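Local coordinates for motility protein B (PDB 3S03) that probably forms, together with MotA, the stator that drives rotation of the bacterial flagellum, its periplasmic OmpA-like domain perhaps anchoring the complex to the cell wall, at residues A[26-31]-A[136-141]; A[31-36]-A[44-49]; A[65-70]-A[108-113]. All blocks are in the same frame, centred on the assembly; numbering follows the deposited sequence.

Contact 1: A[26-31]-A[136-141]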
loop_
_atom_site.group_PDB
_atom_site.type_symbol
_atom_site.label_atom_id
_atom_site.label_comp_id
_atom_site.label_asym_id
_atom_site.label_seq_id
_atom_site.Cartn_x
_atom_site.Cartn_y
_atom_site.Cartn_z
ATOM N N ILE A 26 -11.170 -1.017 7.034
ATOM C CA ILE A 26 -11.856 -2.076 7.747
ATOM C C ILE A 26 -13.134 -1.545 8.370
ATOM O O ILE A 26 -13.118 -0.544 9.098
ATOM C CB ILE A 26 -10.990 -2.669 8.874
ATOM C CG1 ILE A 26 -9.687 -3.219 8.325
ATOM C CG2 ILE A 26 -11.716 -3.789 9.574
ATOM C CD1 ILE A 26 -8.635 -3.464 9.419
ATOM N N LEU A 27 -14.234 -2.248 8.103
ATOM C CA LEU A 27 -15.513 -1.943 8.717
ATOM C C LEU A 27 -15.833 -3.012 9.762
ATOM O O LEU A 27 -16.202 -4.141 9.411
ATOM C CB LEU A 27 -16.610 -1.886 7.645
ATOM C CG LEU A 27 -17.977 -1.376 8.117
ATOM C CD1 LEU A 27 -17.861 0.018 8.738
ATOM C CD2 LEU A 27 -19.005 -1.408 7.007
ATOM N N LYS A 28 -15.708 -2.650 11.038
ATOM C CA LYS A 28 -15.942 -3.594 12.133
ATOM C C LYS A 28 -17.362 -3.548 12.701
ATOM O O LYS A 28 -17.798 -2.519 13.231
ATOM C CB LYS A 28 -14.933 -3.360 13.250
ATOM C CG LYS A 28 -13.494 -3.402 12.793
ATOM C CD LYS A 28 -12.578 -3.197 13.959
ATOM C CE LYS A 28 -11.117 -3.459 13.590
ATOM N NZ LYS A 28 -10.216 -2.908 14.651
ATOM N N LEU A 29 -18.065 -4.680 12.609
ATOM C CA LEU A 29 -19.432 -4.800 13.082
ATOM C C LEU A 29 -19.540 -5.955 14.085
ATOM O O LEU A 29 -19.266 -7.104 13.720
ATOM C CB LEU A 29 -20.377 -5.038 11.889
ATOM C CG LEU A 29 -20.004 -4.410 10.536
ATOM C CD1 LEU A 29 -20.762 -5.063 9.390
ATOM C CD2 LEU A 29 -20.216 -2.890 10.557
ATOM N N PRO A 30 -19.946 -5.668 15.346
ATOM C CA PRO A 30 -20.085 -6.724 16.378
ATOM C C PRO A 30 -21.132 -7.756 15.985
ATOM O O PRO A 30 -21.842 -7.571 14.999
ATOM C CB PRO A 30 -20.529 -5.950 17.638
ATOM C CG PRO A 30 -20.045 -4.552 17.407
ATOM C CD PRO A 30 -20.211 -4.330 15.911
ATOM N N SER A 31 -21.224 -8.841 16.743
ATOM C CA SER A 31 -22.196 -9.895 16.453
ATOM C C SER A 31 -23.633 -9.399 16.552
ATOM O O SER A 31 -24.461 -9.757 15.713
ATOM C CB SER A 31 -21.986 -11.090 17.386
ATOM O OG SER A 31 -22.765 -12.216 16.993
ATOM N N ARG A 136 -17.245 -10.504 15.891
ATOM C CA ARG A 136 -17.569 -9.499 14.898
ATOM C C ARG A 136 -17.451 -10.020 13.474
ATOM O O ARG A 136 -16.770 -11.024 13.192
ATOM C CB ARG A 136 -16.595 -8.320 15.030
ATOM C CG ARG A 136 -15.209 -8.585 14.395
ATOM C CD ARG A 136 -14.138 -7.671 14.956
ATOM N NE ARG A 136 -12.776 -8.045 14.559
ATOM C CZ ARG A 136 -12.083 -9.076 15.058
ATOM N NH1 ARG A 136 -12.625 -9.902 15.964
ATOM N NH2 ARG A 136 -10.835 -9.295 14.636
ATOM N N VAL A 137 -18.105 -9.316 12.573
ATOM C CA VAL A 137 -17.832 -9.507 11.177
ATOM C C VAL A 137 -16.991 -8.286 10.786
ATOM O O VAL A 137 -17.191 -7.171 11.293
ATOM C CB VAL A 137 -19.132 -9.635 10.293
ATOM C CG1 VAL A 137 -18.797 -9.479 8.831
ATOM C CG2 VAL A 137 -19.825 -11.013 10.497
ATOM N N GLU A 138 -16.023 -8.506 9.912
ATOM C CA GLU A 138 -15.204 -7.422 9.409
ATOM C C GLU A 138 -15.362 -7.311 7.888
ATOM O O GLU A 138 -15.168 -8.280 7.151
ATOM C CB GLU A 138 -13.736 -7.660 9.776
ATOM C CG GLU A 138 -13.214 -6.768 10.916
ATOM C CD GLU A 138 -11.779 -7.106 11.321
ATOM O OE1 GLU A 138 -11.015 -7.643 10.464
ATOM O OE2 GLU A 138 -11.421 -6.845 12.495
ATOM N N ILE A 139 -15.720 -6.134 7.421
ATOM C CA ILE A 139 -15.814 -5.893 5.987
ATOM C C ILE A 139 -14.547 -5.171 5.614
ATOM O O ILE A 139 -14.426 -3.984 5.886
ATOM C CB ILE A 139 -16.996 -4.947 5.657
ATOM C CG1 ILE A 139 -18.301 -5.460 6.275
ATOM C CG2 ILE A 139 -17.119 -4.725 4.157
ATOM C CD1 ILE A 139 -18.973 -6.544 5.502
ATOM N N PHE A 140 -13.597 -5.883 5.018
ATOM C CA PHE A 140 -12.359 -5.246 4.558
ATOM C C PHE A 140 -12.518 -4.832 3.091
ATOM O O PHE A 140 -12.991 -5.629 2.278
ATOM C CB PHE A 140 -11.174 -6.202 4.711
ATOM C CG PHE A 140 -9.861 -5.647 4.190
ATOM C CD1 PHE A 140 -9.053 -4.862 5.007
ATOM C CD2 PHE A 140 -9.431 -5.924 2.898
ATOM C CE1 PHE A 140 -7.850 -4.349 4.540
ATOM C CE2 PHE A 140 -8.240 -5.426 2.437
ATOM C CZ PHE A 140 -7.453 -4.623 3.255
ATOM N N PHE A 141 -12.122 -3.595 2.779
ATOM C CA PHE A 141 -12.179 -3.031 1.424
ATOM C C PHE A 141 -10.768 -2.843 0.927
ATOM O O PHE A 141 -9.877 -2.575 1.731
ATOM C CB PHE A 141 -12.847 -1.656 1.439
ATOM C CG PHE A 141 -14.256 -1.647 1.995
ATOM C CD1 PHE A 141 -15.343 -1.539 1.146
ATOM C CD2 PHE A 141 -14.489 -1.704 3.375
ATOM C CE1 PHE A 141 -16.645 -1.503 1.644
ATOM C CE2 PHE A 141 -15.790 -1.668 3.886
ATOM C CZ PHE A 141 -16.874 -1.570 3.017
#
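L27 and I139 face each other as a hydrogen-bonded pair of antiparallel strands: L27 N donates to I139 O at 2.8 Å, and I139 N returns a nearly straight bond to L27 O (173°). L29 and V137 repeat the exchange. Aliphatic side chains suit this face: L27 and I139 lie alongside each other and point the same way, CB to CB 3.7 Å, while the L29 methyl CD1 slants across to I139 CG1. Beyond I139, L27 CB meets the edge of the F141 ring. On the other face stand I26, K28, E138 and F140. A chi1 of -58° sets I26 CG2 anti to the backbone N and CG1 beside it, sending CG1 to the edge of the F140 ring, 3.8 Å from F140 CD1, and CG2 to within 3.6 Å of E138 CG. K28 runs extended beside E138, but its ammonium passes on to a salt bridge with E19. E138 is held instead by R136, whose NE reaches E138 OE2 at 2.7 Å from above the carboxylate plane; this pairing suits a buried glutamate. F72 makes a cation-pi contact with R136. Strand 18-21 flanks 24-29 and strand 66-71 flanks 137-142, so the pair is internal to the sheet; I54 and Y50 of helix 47-58 cover the leucine face, where L27 also meets F159 of the second subunit.

Contact 2: A[31-36]-A[44-49]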
loop_
_atom_site.group_PDB
_atom_site.type_symbol
_atom_site.label_atom_id
_atom_site.label_comp_id
_atom_site.label_asym_id
_atom_site.label_seq_id
_atom_site.Cartn_x
_atom_site.Cartn_y
_atom_site.Cartn_z
ATOM N N SER A 31 -21.224 -8.841 16.743
ATOM C CA SER A 31 -22.196 -9.895 16.453
ATOM C C SER A 31 -23.633 -9.399 16.552
ATOM O O SER A 31 -24.461 -9.757 15.713
ATOM C CB SER A 31 -21.986 -11.090 17.386
ATOM O OG SER A 31 -22.765 -12.216 16.993
ATOM N N ASN A 32 -23.918 -8.569 17.561
ATOM C CA ASN A 32 -25.288 -8.120 17.845
ATOM C C ASN A 32 -25.955 -7.334 16.707
ATOM O O ASN A 32 -27.181 -7.356 16.561
ATOM C CB ASN A 32 -25.374 -7.366 19.190
ATOM C CG ASN A 32 -24.801 -5.948 19.120
ATOM O OD1 ASN A 32 -23.595 -5.742 19.268
ATOM N ND2 ASN A 32 -25.677 -4.964 18.904
ATOM N N LEU A 33 -25.140 -6.659 15.904
ATOM C CA LEU A 33 -25.616 -5.858 14.766
ATOM C C LEU A 33 -25.949 -6.670 13.498
ATOM O O LEU A 33 -26.419 -6.108 12.494
ATOM C CB LEU A 33 -24.576 -4.778 14.421
ATOM C CG LEU A 33 -24.375 -3.563 15.337
ATOM C CD1 LEU A 33 -23.382 -2.601 14.707
ATOM C CD2 LEU A 33 -25.708 -2.837 15.582
ATOM N N LEU A 34 -25.711 -7.981 13.537
ATOM C CA LEU A 34 -25.947 -8.824 12.358
ATOM C C LEU A 34 -26.715 -10.116 12.643
ATOM O O LEU A 34 -27.537 -10.538 11.828
ATOM C CB LEU A 34 -24.614 -9.159 11.661
ATOM C CG LEU A 34 -23.715 -8.026 11.165
ATOM C CD1 LEU A 34 -22.354 -8.539 10.757
ATOM C CD2 LEU A 34 -24.369 -7.397 10.001
ATOM N N PHE A 35 -26.434 -10.735 13.794
ATOM C CA PHE A 35 -26.995 -12.035 14.141
ATOM C C PHE A 35 -27.766 -12.035 15.459
ATOM O O PHE A 35 -27.664 -11.105 16.255
ATOM C CB PHE A 35 -25.880 -13.069 14.197
ATOM C CG PHE A 35 -25.104 -13.174 12.931
ATOM C CD1 PHE A 35 -25.503 -14.036 11.924
ATOM C CD2 PHE A 35 -23.974 -12.399 12.735
ATOM C CE1 PHE A 35 -24.800 -14.112 10.754
ATOM C CE2 PHE A 35 -23.256 -12.481 11.563
ATOM C CZ PHE A 35 -23.668 -13.328 10.576
ATOM N N GLU A 36 -28.540 -13.090 15.682
ATOM C CA GLU A 36 -29.315 -13.224 16.906
ATOM C C GLU A 36 -28.407 -13.586 18.075
ATOM O O GLU A 36 -28.702 -13.264 19.219
ATOM C CB GLU A 36 -30.420 -14.273 16.736
ATOM C CG GLU A 36 -31.528 -13.878 15.751
ATOM C CD GLU A 36 -32.502 -15.021 15.452
ATOM O OE1 GLU A 36 -33.402 -14.823 14.603
ATOM O OE2 GLU A 36 -32.368 -16.110 16.056
ATOM N N ASN A 44 -30.670 -11.388 12.321
ATOM C CA ASN A 44 -31.731 -10.738 13.086
ATOM C C ASN A 44 -32.689 -9.873 12.246
ATOM O O ASN A 44 -32.661 -9.915 11.016
ATOM C CB ASN A 44 -31.122 -9.930 14.236
ATOM C CG ASN A 44 -29.929 -9.098 13.803
ATOM O OD1 ASN A 44 -30.008 -8.316 12.856
ATOM N ND2 ASN A 44 -28.824 -9.245 14.515
ATOM N N GLN A 45 -33.538 -9.105 12.935
ATOM C CA GLN A 45 -34.513 -8.192 12.317
ATOM C C GLN A 45 -33.856 -6.969 11.678
ATOM O O GLN A 45 -33.946 -6.764 10.464
ATOM C CB GLN A 45 -35.517 -7.718 13.369
ATOM C CG GLN A 45 -34.875 -7.367 14.716
ATOM C CD GLN A 45 -35.516 -6.175 15.394
ATOM O OE1 GLN A 45 -35.387 -5.033 14.936
ATOM N NE2 GLN A 45 -36.195 -6.432 16.505
ATOM N N ASP A 46 -33.204 -6.162 12.513
ATOM C CA ASP A 46 -32.513 -4.953 12.077
ATOM C C ASP A 46 -31.419 -5.267 11.065
ATOM O O ASP A 46 -30.891 -4.364 10.414
ATOM C CB ASP A 46 -31.947 -4.174 13.289
ATOM C CG ASP A 46 -30.581 -4.703 13.776
ATOM O OD1 ASP A 46 -30.466 -5.902 14.116
ATOM O OD2 ASP A 46 -29.620 -3.903 13.843
ATOM N N MET A 47 -31.088 -6.550 10.945
ATOM C CA MET A 47 -30.059 -6.996 10.018
ATOM C C MET A 47 -30.279 -6.381 8.643
ATOM O O MET A 47 -29.530 -5.507 8.216
ATOM C CB MET A 47 -30.047 -8.529 9.926
ATOM C CG MET A 47 -28.702 -9.143 9.540
ATOM S SD MET A 47 -28.680 -10.005 7.950
ATOM C CE MET A 47 -26.939 -10.424 7.799
ATOM N N MET A 48 -31.330 -6.831 7.974
ATOM C CA MET A 48 -31.662 -6.404 6.626
ATOM C C MET A 48 -31.510 -4.901 6.341
ATOM O O MET A 48 -30.964 -4.520 5.298
ATOM C CB MET A 48 -33.069 -6.885 6.295
ATOM C CG MET A 48 -33.254 -8.374 6.556
ATOM S SD MET A 48 -31.951 -9.359 5.787
ATOM C CE MET A 48 -32.364 -9.239 4.028
ATOM N N LEU A 49 -31.975 -4.060 7.267
ATOM C CA LEU A 49 -31.916 -2.606 7.096
ATOM C C LEU A 49 -30.490 -2.053 7.200
ATOM O O LEU A 49 -30.104 -1.134 6.467
ATOM C CB LEU A 49 -32.825 -1.911 8.115
ATOM C CG LEU A 49 -34.300 -2.313 8.224
ATOM C CD1 LEU A 49 -34.907 -1.753 9.517
ATOM C CD2 LEU A 49 -35.086 -1.828 7.014
#
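N44 lays one face of its carboxamide against the carbonyl of L34: L34 O sits over that face, 3.4 Å from N44 CG. Toward the other side of the amide plane is N32 O, 3.2 Å from N44 ND2. The amide nitrogen end points at F35 O, to which N44 ND2 gives a short but bent and therefore weak hydrogen bond (2.8 Å, 143°). With CG set between the backbone N and the carbonyl carbon (chi1 46°), the side chain folds back toward residues 32-35, and N44 N donates to L34 O at 3.3 Å from above its carbonyl plane. Asparagine suits the spot because its short amide can donate to one loop carbonyl while its backbone N bonds to the one before. S31 O accepts from both L34 N and F35 N, which holds the loop in a tight turn just before the carbonyls that N44 meets. M47 brings its aliphatic chain up to L34 O as well, M47 CB standing 3.7 Å away. L34 and F35 turn their own side chains from N44 into the core, against V97 and V137. The loop is thus tied to the residues leading into helix 47-58, within the beta-alpha-beta crossover of the OmpA-like domain from strand 24-29 to strand 66-71, two strands that run parallel to each other with the antiparallel strand 137-142 between them.

Contact 3: A[65-70]-A[108-113]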
loop_
_atom_site.group_PDB
_atom_site.type_symbol
_atom_site.label_atom_id
_atom_site.label_comp_id
_atom_site.label_asym_id
_atom_site.label_seq_id
_atom_site.Cartn_x
_atom_site.Cartn_y
_atom_site.Cartn_z
ATOM N N VAL A 65 -12.900 -1.698 -6.597
ATOM C CA VAL A 65 -12.671 -1.917 -5.183
ATOM C C VAL A 65 -13.209 -3.261 -4.763
ATOM O O VAL A 65 -14.394 -3.554 -4.942
ATOM C CB VAL A 65 -13.336 -0.832 -4.318
ATOM C CG1 VAL A 65 -13.338 -1.242 -2.821
ATOM C CG2 VAL A 65 -12.618 0.476 -4.528
ATOM N N HIS A 66 -12.327 -4.068 -4.183
ATOM C CA HIS A 66 -12.696 -5.399 -3.732
ATOM C C HIS A 66 -13.178 -5.334 -2.314
ATOM O O HIS A 66 -12.732 -4.493 -1.535
ATOM C CB HIS A 66 -11.526 -6.346 -3.860
ATOM C CG HIS A 66 -11.054 -6.517 -5.268
ATOM N ND1 HIS A 66 -9.800 -6.994 -5.576
ATOM C CD2 HIS A 66 -11.664 -6.257 -6.452
ATOM C CE1 HIS A 66 -9.662 -7.028 -6.890
ATOM N NE2 HIS A 66 -10.774 -6.580 -7.444
ATOM N N ILE A 67 -14.132 -6.198 -1.998
ATOM C CA ILE A 67 -14.742 -6.182 -0.696
ATOM C C ILE A 67 -14.731 -7.593 -0.189
ATOM O O ILE A 67 -15.352 -8.470 -0.758
ATOM C CB ILE A 67 -16.213 -5.655 -0.729
ATOM C CG1 ILE A 67 -16.272 -4.197 -1.183
ATOM C CG2 ILE A 67 -16.825 -5.743 0.658
ATOM C CD1 ILE A 67 -16.284 -4.013 -2.669
ATOM N N ASN A 68 -14.003 -7.806 0.888
ATOM C CA ASN A 68 -13.861 -9.134 1.467
ATOM C C ASN A 68 -14.531 -9.110 2.835
ATOM O O ASN A 68 -14.254 -8.203 3.660
ATOM C CB ASN A 68 -12.374 -9.508 1.579
ATOM C CG ASN A 68 -12.135 -10.790 2.389
ATOM O OD1 ASN A 68 -11.180 -10.883 3.185
ATOM N ND2 ASN A 68 -12.985 -11.779 2.187
ATOM N N VAL A 69 -15.408 -10.094 3.053
ATOM C CA VAL A 69 -16.176 -10.216 4.286
ATOM C C VAL A 69 -15.565 -11.309 5.134
ATOM O O VAL A 69 -15.710 -12.493 4.839
ATOM C CB VAL A 69 -17.668 -10.550 4.034
ATOM C CG1 VAL A 69 -18.404 -10.598 5.333
ATOM C CG2 VAL A 69 -18.332 -9.514 3.091
ATOM N N ARG A 70 -14.900 -10.906 6.206
ATOM C CA ARG A 70 -14.229 -11.839 7.087
ATOM C C ARG A 70 -14.995 -12.014 8.405
ATOM O O ARG A 70 -15.474 -11.051 8.981
ATOM C CB ARG A 70 -12.816 -11.320 7.327
ATOM C CG ARG A 70 -12.701 -9.814 7.092
ATOM C CD ARG A 70 -11.258 -9.293 7.153
ATOM N NE ARG A 70 -10.522 -9.503 5.909
ATOM C CZ ARG A 70 -9.320 -8.987 5.649
ATOM N NH1 ARG A 70 -8.705 -8.211 6.537
ATOM N NH2 ARG A 70 -8.730 -9.241 4.488
ATOM N N PRO A 108 -21.406 -9.731 -7.243
ATOM C CA PRO A 108 -20.658 -10.893 -6.748
ATOM C C PRO A 108 -19.201 -10.868 -7.188
ATOM O O PRO A 108 -18.329 -11.341 -6.452
ATOM C CB PRO A 108 -21.407 -12.081 -7.365
ATOM C CG PRO A 108 -22.817 -11.585 -7.482
ATOM C CD PRO A 108 -22.688 -10.136 -7.861
ATOM N N ASN A 109 -18.952 -10.290 -8.365
ATOM C CA ASN A 109 -17.605 -10.178 -8.945
ATOM C C ASN A 109 -16.680 -9.349 -8.043
ATOM O O ASN A 109 -15.446 -9.461 -8.108
ATOM C CB ASN A 109 -17.659 -9.528 -10.342
ATOM C CG ASN A 109 -18.807 -10.051 -11.211
ATOM O OD1 ASN A 109 -19.423 -11.089 -10.937
ATOM N ND2 ASN A 109 -19.088 -9.326 -12.281
ATOM N N GLN A 110 -17.281 -8.493 -7.228
ATOM C CA GLN A 110 -16.496 -7.654 -6.355
ATOM C C GLN A 110 -16.422 -8.221 -4.959
ATOM O O GLN A 110 -15.678 -7.713 -4.140
ATOM C CB GLN A 110 -17.075 -6.256 -6.288
ATOM C CG GLN A 110 -16.867 -5.386 -7.506
ATOM C CD GLN A 110 -17.729 -4.180 -7.417
ATOM O OE1 GLN A 110 -17.752 -3.521 -6.384
ATOM N NE2 GLN A 110 -18.470 -3.877 -8.485
ATOM N N LEU A 111 -17.170 -9.287 -4.685
ATOM C CA LEU A 111 -17.237 -9.814 -3.339
ATOM C C LEU A 111 -16.484 -11.118 -3.117
ATOM O O LEU A 111 -16.113 -11.828 -4.060
ATOM C CB LEU A 111 -18.688 -9.990 -2.919
ATOM C CG LEU A 111 -19.512 -8.764 -2.508
ATOM C CD1 LEU A 111 -20.978 -9.149 -2.448
ATOM C CD2 LEU A 111 -19.113 -8.203 -1.182
ATOM N N SER A 112 -16.297 -11.428 -1.839
ATOM C CA SER A 112 -15.652 -12.651 -1.393
ATOM C C SER A 112 -15.863 -12.704 0.109
ATOM O O SER A 112 -16.153 -11.673 0.722
ATOM C CB SER A 112 -14.171 -12.601 -1.711
ATOM O OG SER A 112 -13.496 -11.691 -0.826
ATOM N N PHE A 113 -15.732 -13.889 0.697
ATOM C CA PHE A 113 -15.887 -14.050 2.151
ATOM C C PHE A 113 -14.746 -14.857 2.800
ATOM O O PHE A 113 -14.067 -15.635 2.117
ATOM C CB PHE A 113 -17.262 -14.630 2.496
ATOM C CG PHE A 113 -17.397 -16.128 2.291
ATOM C CD1 PHE A 113 -17.166 -17.016 3.342
ATOM C CD2 PHE A 113 -17.828 -16.638 1.080
ATOM C CE1 PHE A 113 -17.336 -18.387 3.168
ATOM C CE2 PHE A 113 -17.990 -17.987 0.895
ATOM C CZ PHE A 113 -17.743 -18.876 1.953
#
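A beta-alpha-beta unit of the OmpA-like domain closes where I67 meets Q110 and V69 meets S112: strand 66-71, helix 86-103 and strand 111-115 follow one another, and the two strands come together parallel, their short axes 4.5 Å apart and inclined by 21°. Two firm backbone bonds carry this part of the pairing. I67 N donates to Q110 O at 3.0 Å, nearly in line with the carbonyl, and V69 N donates to S112 O at 2.9 Å; V69 is backbone-bonded to S114 as well. Between them, S112 N reaches I67 O only by a long, bent and weak bond. Q110, in the 3-10 segment 108-110, offers its carbonyl to strand 66-71, and its extended side chain lies alongside I67, with Q110 OE1 4.0 Å from I67 CD1. Apolar side chains suit the face bearing I67, V69, L111 and F113, where helix 86-103 packs on L111 and F113, and I67 meets I139 and F141 of strand 137-142. Across the strands, I67 CG2 touches L111 CD2 at 3.8 Å. The other face carries N68 and S112, polar residues suited to a side that the crossover helix does not cover. N68 ND2 makes weak bonds to S112 OG and S112 O, and also a hydrogen bond to S114 OG. A chi1 of 171° carries the N68 carboxamide away from its backbone N, with ND2 facing S112 and OD1 turned to R70. The guanidinium of R70 meets N68 OD1 with its edge, NE and NH2 both donating to it, at 3.1 and 3.2 Å.

Contacts 1 and 3 belong to one sheet, joined where strand 137-142 lies beside strand 66-71: E138 N and F140 N probably bond to R70 O and N68 O. Contact 1 is the buried centre, with antiparallel bonds, packed aliphatics and an internal salt bridge. Contact 3 reaches strand 111-115, which is outermost within this chain, is partly buried, and relies on parallel bonds with weaker amide and hydroxyl links. Contact 2, partly buried and farther from the chain's centre, has no strand pairing; one asparagine ties a loop to the residues leading into a helix. It shares S31 with contact 1 and packs L34 and F35 onto V137, whereas contacts 2 and 3 do not touch.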